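Local coordinates for protein (S)-ureidoglycine--glyoxylate transaminase (Bacillus subtilis, PDB 3ISL) that catalyses the pyridoxal-phosphate-dependent transfer of an amino group from (S)-ureidoglycine to glyoxylate, giving oxalurate and glycine in purine catabolism, at residues Thr196-Pro208 against Glu268-Val280. Residues are numbered along the deposited sequence; the frame is centred on the assembly and turned at random.
Sequences TQKCLSVPSGMAP and EATTMLYALREGV. With PLP (pyridoxal-5'-phosphate), chain C.
V202 and G279 meet without a side chain on the helix side: V202 CG2 lies 3.6 Å from G279 CA, so that the methyl packs directly on the glycine backbone. The two CA atoms are 5.9 Å apart, the closest CA pair across the contact. With V202 CG1 anti to the backbone N (chi1 167°), the valine straddles one helical turn, CG2 against G279 and CG1 over A275 CB. The same methyl of A275 also packs on P203 CD.

Toward the N-terminal end of the helix, two methionines run alongside each other with opposite senses. The extended chain of M206 carries its SD to 4.0 Å from M272 CB and on toward L273, whereas M272, bent at chi2 and chi3, folds its thioether back against P203, with SD 4.0 Å from P203 CB. L276 spreads its two methyls over the 196-208 segment: CD2 touches M206 SD, and CD1 reaches T196 CG2 at 3.8 Å, the leucine and threonine side chains being roughly perpendicular. P66 of strand 63-68 also packs on M206 and L276.

The direct contacts are therefore chiefly apolar, but one water supplies a polar link, donating to L200 O (2.7 Å) and G279 O (2.8 Å). Across the dimer interface, S204 OG is hydrogen-bonded to E268 O of the second subunit.

On the cofactor side of the loop, K198 NZ is 1.3 Å from PLP C4A, consistent with the internal aldimine, and Q197 NE2 donates to phosphate O3P. Helix 270-286 thus packs behind the cofactor-lysine loop and strand 206-211, which is antiparallel to its neighbours 63-68 and 191-193 in the sheet, as in the large domain of fold-type I, class-V aminotransferases.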
ATOM      1  N   THR A 196       9.131  -6.084  -0.546  1.00 21.15           N
ATOM      2  CA  THR A 196      10.128  -5.143  -1.048  1.00 21.84           C
ATOM      3  C   THR A 196      11.206  -4.743  -0.028  1.00 21.16           C
ATOM      4  O   THR A 196      12.336  -4.428  -0.432  1.00 20.57           O
ATOM      5  CB  THR A 196       9.427  -3.837  -1.499  1.00 23.31           C
ATOM      6  OG1 THR A 196       8.377  -3.525  -0.568  1.00 22.87           O
ATOM      7  CG2 THR A 196       8.771  -4.038  -2.842  1.00 27.79           C
ATOM      8  N   GLN A 197      10.880  -4.732   1.268  1.00 20.54           N
ATOM      9  CA  GLN A 197      11.681  -4.034   2.258  1.00 21.91           C
ATOM     10  C   GLN A 197      12.745  -4.939   2.872  1.00 23.21           C
ATOM     11  O   GLN A 197      13.415  -4.541   3.866  1.00 23.66           O
ATOM     12  CB  GLN A 197      10.799  -3.438   3.373  1.00 24.22           C
ATOM     13  CG  GLN A 197      10.210  -4.584   4.375  1.00 25.86           C
ATOM     14  CD  GLN A 197       8.852  -5.164   3.921  1.00 27.85           C
ATOM     15  OE1 GLN A 197       8.446  -4.980   2.772  1.00 25.74           O
ATOM     16  NE2 GLN A 197       8.147  -5.839   4.832  1.00 25.35           N
ATOM     17  N   LYS A 198      12.862  -6.150   2.318  1.00 22.28           N
ATOM     18  CA  LYS A 198      13.826  -7.174   2.736  1.00 21.93           C
ATOM     19  C   LYS A 198      14.988  -7.272   1.751  1.00 21.74           C
ATOM     20  O   LYS A 198      15.613  -6.272   1.512  1.00 21.29           O
ATOM     21  CB  LYS A 198      13.134  -8.491   3.075  1.00 21.69           C
ATOM     22  CG  LYS A 198      12.236  -8.252   4.397  1.00 23.84           C
ATOM     23  CD  LYS A 198      11.480  -9.490   4.968  1.00 26.80           C
ATOM     24  CE  LYS A 198      10.389  -8.987   5.902  1.00 27.95           C
ATOM     25  NZ  LYS A 198       9.856  -9.892   6.905  1.00 40.07           N
ATOM     26  N   CYS A 199      15.299  -8.426   1.182  1.00 19.79           N
ATOM     27  CA  CYS A 199      16.448  -8.460   0.322  1.00 21.39           C
ATOM     28  C   CYS A 199      16.470  -7.517  -0.897  1.00 23.09           C
ATOM     29  O   CYS A 199      17.548  -7.325  -1.506  1.00 23.17           O
ATOM     30  CB  CYS A 199      16.685  -9.906  -0.100  1.00 20.12           C
ATOM     31  SG  CYS A 199      16.984 -10.880   1.349  1.00 23.33           S
ATOM     32  N   LEU A 200      15.294  -7.035  -1.306  1.00 20.65           N
ATOM     33  CA  LEU A 200      15.140  -6.049  -2.387  1.00 22.65           C
ATOM     34  C   LEU A 200      15.503  -4.585  -2.004  1.00 22.34           C
ATOM     35  O   LEU A 200      15.792  -3.759  -2.861  1.00 22.61           O
ATOM     36  CB  LEU A 200      13.686  -6.109  -3.004  1.00 21.49           C
ATOM     37  CG  LEU A 200      13.344  -7.507  -3.631  1.00 21.27           C
ATOM     38  CD1 LEU A 200      11.990  -7.309  -4.328  1.00 22.22           C
ATOM     39  CD2 LEU A 200      14.437  -8.024  -4.650  1.00 20.61           C
ATOM     40  N   SER A 201      15.518  -4.285  -0.710  1.00 23.48           N
ATOM     41  CA  SER A 201      15.883  -2.939  -0.233  1.00 22.30           C
ATOM     42  C   SER A 201      15.070  -1.869  -0.970  1.00 21.36           C
ATOM     43  O   SER A 201      15.605  -0.853  -1.447  1.00 19.00           O
ATOM     44  CB  SER A 201      17.405  -2.697  -0.405  1.00 22.12           C
ATOM     45  OG  SER A 201      18.050  -3.372   0.650  1.00 24.77           O
ATOM     46  N   VAL A 202      13.779  -2.134  -1.071  1.00 22.53           N
ATOM     47  CA  VAL A 202      12.809  -1.141  -1.542  1.00 24.74           C
ATOM     48  C   VAL A 202      11.863  -0.752  -0.427  1.00 25.71           C
ATOM     49  O   VAL A 202      11.487  -1.597   0.320  1.00 27.92           O
ATOM     50  CB  VAL A 202      12.104  -1.680  -2.816  1.00 24.69           C
ATOM     51  CG1 VAL A 202      10.850  -0.879  -3.206  1.00 21.31           C
ATOM     52  CG2 VAL A 202      13.142  -1.741  -3.930  1.00 21.79           C
ATOM     53  N   PRO A 203      11.497   0.554  -0.291  1.00 26.44           N
ATOM     54  CA  PRO A 203      10.592   0.898   0.840  1.00 27.04           C
ATOM     55  C   PRO A 203       9.419  -0.068   0.923  1.00 27.83           C
ATOM     56  O   PRO A 203       8.864  -0.438  -0.125  1.00 27.68           O
ATOM     57  CB  PRO A 203      10.096   2.305   0.483  1.00 25.86           C
ATOM     58  CG  PRO A 203      11.287   2.860  -0.202  1.00 28.65           C
ATOM     59  CD  PRO A 203      11.822   1.725  -1.093  1.00 24.44           C
ATOM     60  N   SER A 204       9.043  -0.449   2.160  1.00 30.33           N
ATOM     61  CA  SER A 204       7.980  -1.444   2.381  1.00 33.13           C
ATOM     62  C   SER A 204       6.709  -0.819   1.887  1.00 32.72           C
ATOM     63  O   SER A 204       6.648   0.408   1.781  1.00 32.87           O
ATOM     64  CB  SER A 204       7.869  -1.771   3.853  1.00 32.83           C
ATOM     65  OG  SER A 204       8.286  -0.586   4.507  1.00 39.77           O
ATOM     66  N   GLY A 205       5.708  -1.645   1.632  1.00 33.00           N
ATOM     67  CA  GLY A 205       4.463  -1.153   1.055  1.00 34.92           C
ATOM     68  C   GLY A 205       4.171  -1.530  -0.390  1.00 35.20           C
ATOM     69  O   GLY A 205       3.275  -0.949  -1.029  1.00 34.26           O
ATOM     70  N   MET A 206       4.874  -2.555  -0.911  1.00 36.43           N
ATOM     71  CA  MET A 206       4.359  -3.211  -2.122  1.00 36.82           C
ATOM     72  C   MET A 206       4.747  -4.646  -2.079  1.00 37.14           C
ATOM     73  O   MET A 206       5.695  -4.992  -1.340  1.00 37.32           O
ATOM     74  CB  MET A 206       4.825  -2.529  -3.418  1.00 38.92           C
ATOM     75  CG  MET A 206       3.731  -1.720  -4.206  1.00 33.58           C
ATOM     76  SD  MET A 206       4.702  -1.261  -5.626  1.00 43.37           S
ATOM     77  CE  MET A 206       3.577  -0.640  -6.873  1.00 30.70           C
ATOM     78  N   ALA A 207       3.981  -5.482  -2.809  1.00 35.65           N
ATOM     79  CA  ALA A 207       4.152  -6.905  -2.769  1.00 34.10           C
ATOM     80  C   ALA A 207       4.154  -7.474  -4.213  1.00 32.70           C
ATOM     81  O   ALA A 207       3.114  -7.635  -4.817  1.00 35.22           O
ATOM     82  CB  ALA A 207       3.042  -7.534  -1.938  1.00 34.56           C
ATOM     83  N   PRO A 208       5.326  -7.735  -4.771  1.00 30.12           N
ATOM     84  CA  PRO A 208       5.457  -8.382  -6.103  1.00 28.82           C
ATOM     85  C   PRO A 208       4.953  -9.824  -6.043  1.00 26.22           C
ATOM     86  O   PRO A 208       5.331 -10.581  -5.133  1.00 25.71           O
ATOM     87  CB  PRO A 208       6.979  -8.422  -6.365  1.00 27.78           C
ATOM     88  CG  PRO A 208       7.603  -7.564  -5.345  1.00 29.52           C
ATOM     89  CD  PRO A 208       6.623  -7.416  -4.167  1.00 30.06           C
ATOM     90  N   GLU A 268      -2.794   2.917  -9.071  1.00 28.08           N
ATOM     91  CA  GLU A 268      -1.464   2.404  -8.761  1.00 28.55           C
ATOM     92  C   GLU A 268      -0.633   3.450  -7.929  1.00 27.89           C
ATOM     93  O   GLU A 268      -0.843   4.677  -8.084  1.00 29.22           O
ATOM     94  CB  GLU A 268      -0.736   1.994 -10.061  1.00 30.08           C
ATOM     95  CG  GLU A 268       0.544   1.147  -9.806  1.00 26.85           C
ATOM     96  CD  GLU A 268       0.266  -0.096  -8.956  1.00 32.24           C
ATOM     97  OE1 GLU A 268       1.238  -0.683  -8.331  1.00 31.83           O
ATOM     98  OE2 GLU A 268      -0.926  -0.482  -8.909  1.00 31.98           O
ATOM     99  N   ALA A 269       0.231   2.972  -7.036  1.00 24.22           N
ATOM    100  CA  ALA A 269       1.019   3.835  -6.207  1.00 23.38           C
ATOM    101  C   ALA A 269       2.247   4.258  -7.012  1.00 23.68           C
ATOM    102  O   ALA A 269       3.210   3.446  -7.172  1.00 23.57           O
ATOM    103  CB  ALA A 269       1.455   3.126  -4.967  1.00 22.82           C
ATOM    104  N   THR A 270       2.210   5.490  -7.488  1.00 20.21           N
ATOM    105  CA  THR A 270       3.196   6.016  -8.437  1.00 19.66           C
ATOM    106  C   THR A 270       4.615   5.964  -7.997  1.00 16.62           C
ATOM    107  O   THR A 270       5.436   5.326  -8.660  1.00 17.73           O
ATOM    108  CB  THR A 270       2.915   7.447  -8.850  1.00 20.10           C
ATOM    109  OG1 THR A 270       1.506   7.581  -9.098  1.00 25.99           O
ATOM    110  CG2 THR A 270       3.855   7.833 -10.180  1.00 20.75           C
ATOM    111  N   THR A 271       4.901   6.554  -6.837  1.00 16.49           N
ATOM    112  CA  THR A 271       6.230   6.649  -6.330  1.00 15.88           C
ATOM    113  C   THR A 271       6.754   5.264  -5.899  1.00 16.21           C
ATOM    114  O   THR A 271       7.940   4.978  -6.070  1.00 15.92           O
ATOM    115  CB  THR A 271       6.315   7.657  -5.167  1.00 15.07           C
ATOM    116  OG1 THR A 271       6.024   8.951  -5.664  1.00 16.43           O
ATOM    117  CG2 THR A 271       7.731   7.606  -4.521  1.00 11.76           C
ATOM    118  N   MET A 272       5.891   4.416  -5.339  1.00 15.05           N
ATOM    119  CA  MET A 272       6.326   3.081  -4.887  1.00 17.36           C
ATOM    120  C   MET A 272       6.706   2.202  -6.083  1.00 17.02           C
ATOM    121  O   MET A 272       7.564   1.360  -5.976  1.00 17.79           O
ATOM    122  CB  MET A 272       5.262   2.366  -4.023  1.00 16.10           C
ATOM    123  CG  MET A 272       5.220   2.921  -2.572  1.00 22.16           C
ATOM    124  SD  MET A 272       6.838   2.860  -1.712  1.00 28.27           S
ATOM    125  CE  MET A 272       7.339   1.120  -1.865  1.00 30.46           C
ATOM    126  N   LEU A 273       6.037   2.423  -7.202  1.00 17.34           N
ATOM    127  CA  LEU A 273       6.385   1.770  -8.472  1.00 18.43           C
ATOM    128  C   LEU A 273       7.724   2.235  -9.043  1.00 17.83           C
ATOM    129  O   LEU A 273       8.503   1.395  -9.495  1.00 19.66           O
ATOM    130  CB  LEU A 273       5.269   1.994  -9.538  1.00 17.26           C
ATOM    131  CG  LEU A 273       5.545   1.162 -10.824  1.00 20.59           C
ATOM    132  CD1 LEU A 273       5.547  -0.299 -10.515  1.00 20.96           C
ATOM    133  CD2 LEU A 273       4.608   1.441 -11.989  1.00 21.04           C
ATOM    134  N   TYR A 274       8.009   3.556  -8.993  1.00 16.38           N
ATOM    135  CA  TYR A 274       9.323   4.067  -9.334  1.00 15.45           C
ATOM    136  C   TYR A 274      10.376   3.285  -8.548  1.00 16.23           C
ATOM    137  O   TYR A 274      11.407   2.820  -9.126  1.00 14.24           O
ATOM    138  CB  TYR A 274       9.490   5.586  -8.983  1.00 15.87           C
ATOM    139  CG  TYR A 274       8.728   6.599  -9.846  1.00 17.74           C
ATOM    140  CD1 TYR A 274       8.143   6.234 -11.066  1.00 16.44           C
ATOM    141  CD2 TYR A 274       8.643   7.948  -9.441  1.00 20.52           C
ATOM    142  CE1 TYR A 274       7.478   7.198 -11.862  1.00 13.31           C
ATOM    143  CE2 TYR A 274       7.987   8.882 -10.181  1.00 13.54           C
ATOM    144  CZ  TYR A 274       7.404   8.520 -11.410  1.00 15.24           C
ATOM    145  OH  TYR A 274       6.707   9.507 -12.156  1.00 15.21           O
ATOM    146  N   ALA A 275      10.125   3.202  -7.236  1.00 15.31           N
ATOM    147  CA  ALA A 275      11.067   2.608  -6.303  1.00 15.49           C
ATOM    148  C   ALA A 275      11.251   1.112  -6.583  1.00 14.71           C
ATOM    149  O   ALA A 275      12.351   0.650  -6.639  1.00 15.57           O
ATOM    150  CB  ALA A 275      10.679   2.898  -4.844  1.00 12.54           C
ATOM    151  N   LEU A 276      10.182   0.390  -6.846  1.00 15.09           N
ATOM    152  CA  LEU A 276      10.280  -1.024  -7.188  1.00 14.50           C
ATOM    153  C   LEU A 276      11.057  -1.252  -8.499  1.00 14.64           C
ATOM    154  O   LEU A 276      11.983  -2.089  -8.575  1.00 16.04           O
ATOM    155  CB  LEU A 276       8.838  -1.626  -7.318  1.00 12.23           C
ATOM    156  CG  LEU A 276       8.805  -3.094  -7.643  1.00 13.38           C
ATOM    157  CD1 LEU A 276       9.584  -3.993  -6.545  1.00 11.33           C
ATOM    158  CD2 LEU A 276       7.382  -3.552  -7.785  1.00 14.20           C
ATOM    159  N   ARG A 277      10.632  -0.554  -9.539  1.00 15.89           N
ATOM    160  CA  ARG A 277      11.367  -0.543 -10.805  1.00 17.12           C
ATOM    161  C   ARG A 277      12.875  -0.365 -10.596  1.00 16.73           C
ATOM    162  O   ARG A 277      13.695  -1.214 -11.023  1.00 15.79           O
ATOM    163  CB  ARG A 277      10.764   0.556 -11.687  1.00 17.48           C
ATOM    164  CG  ARG A 277      11.074   0.487 -13.252  1.00 19.79           C
ATOM    165  CD  ARG A 277      12.368   1.176 -13.573  1.00 22.78           C
ATOM    166  NE  ARG A 277      12.564   1.247 -15.022  1.00 22.53           N
ATOM    167  CZ  ARG A 277      13.676   1.641 -15.629  1.00 22.45           C
ATOM    168  NH1 ARG A 277      14.709   2.075 -14.899  1.00 23.24           N
ATOM    169  NH2 ARG A 277      13.734   1.640 -16.979  1.00 17.89           N
ATOM    170  N   GLU A 278      13.270   0.702  -9.885  1.00 16.81           N
ATOM    171  CA  GLU A 278      14.699   0.900  -9.673  1.00 17.76           C
ATOM    172  C   GLU A 278      15.329  -0.181  -8.810  1.00 16.14           C
ATOM    173  O   GLU A 278      16.432  -0.591  -9.098  1.00 16.72           O
ATOM    174  CB  GLU A 278      15.047   2.291  -9.148  1.00 17.35           C
ATOM    175  CG  GLU A 278      14.649   3.407 -10.060  1.00 22.02           C
ATOM    176  CD  GLU A 278      15.426   3.431 -11.404  1.00 25.51           C
ATOM    177  OE1 GLU A 278      16.223   4.363 -11.659  1.00 26.07           O
ATOM    178  OE2 GLU A 278      15.192   2.535 -12.223  1.00 26.64           O
ATOM    179  N   GLY A 279      14.641  -0.623  -7.760  1.00 15.81           N
ATOM    180  CA  GLY A 279      15.180  -1.680  -6.878  1.00 16.23           C
ATOM    181  C   GLY A 279      15.409  -3.018  -7.579  1.00 16.45           C
ATOM    182  O   GLY A 279      16.477  -3.612  -7.449  1.00 15.97           O
ATOM    183  N   VAL A 280      14.433  -3.457  -8.386  1.00 15.82           N
ATOM    184  CA  VAL A 280      14.638  -4.652  -9.181  1.00 16.73           C
ATOM    185  C   VAL A 280      15.690  -4.404 -10.278  1.00 17.03           C
ATOM    186  O   VAL A 280      16.517  -5.269 -10.589  1.00 15.58           O
ATOM    187  CB  VAL A 280      13.332  -5.142  -9.815  1.00 16.29           C
ATOM    188  CG1 VAL A 280      13.547  -6.504 -10.337  1.00 17.30           C
ATOM    189  CG2 VAL A 280      12.293  -5.212  -8.683  1.00 17.71           C
TER
HETATM  190  N1  PLP C 419       6.169 -13.131   5.405  1.00 48.01           N
HETATM  191  C2  PLP C 419       7.550 -13.365   5.857  1.00 54.08           C
HETATM  192  C2A PLP C 419       8.255 -14.575   5.708  1.00 53.92           C
HETATM  193  C3  PLP C 419       8.293 -12.370   6.506  1.00 55.09           C
HETATM  194  O3  PLP C 419       9.582 -12.585   6.920  1.00 59.85           O
HETATM  195  C4  PLP C 419       7.788 -11.109   6.737  1.00 54.47           C
HETATM  196  C4A PLP C 419       8.687 -10.028   7.452  1.00 50.93           C
HETATM  197  C5  PLP C 419       6.492 -10.838   6.315  1.00 55.92           C
HETATM  198  C6  PLP C 419       5.664 -11.812   5.672  1.00 57.10           C
HETATM  199  C5A PLP C 419       5.968  -9.478   6.638  1.00 55.45           C
HETATM  200  O4P PLP C 419       5.511  -8.871   5.523  1.00 57.94           O
HETATM  201  P   PLP C 419       5.025  -7.396   5.817  1.00 55.59           P
HETATM  202  O1P PLP C 419       5.395  -6.931   7.221  1.00 48.93           O
HETATM  203  O2P PLP C 419       3.407  -7.547   5.464  1.00 47.17           O
HETATM  204  O3P PLP C 419       5.654  -6.379   4.637  1.00 53.58           O
HETATM  205  O   HOH W   1      17.465  -2.984  -4.871  1.00 22.74           O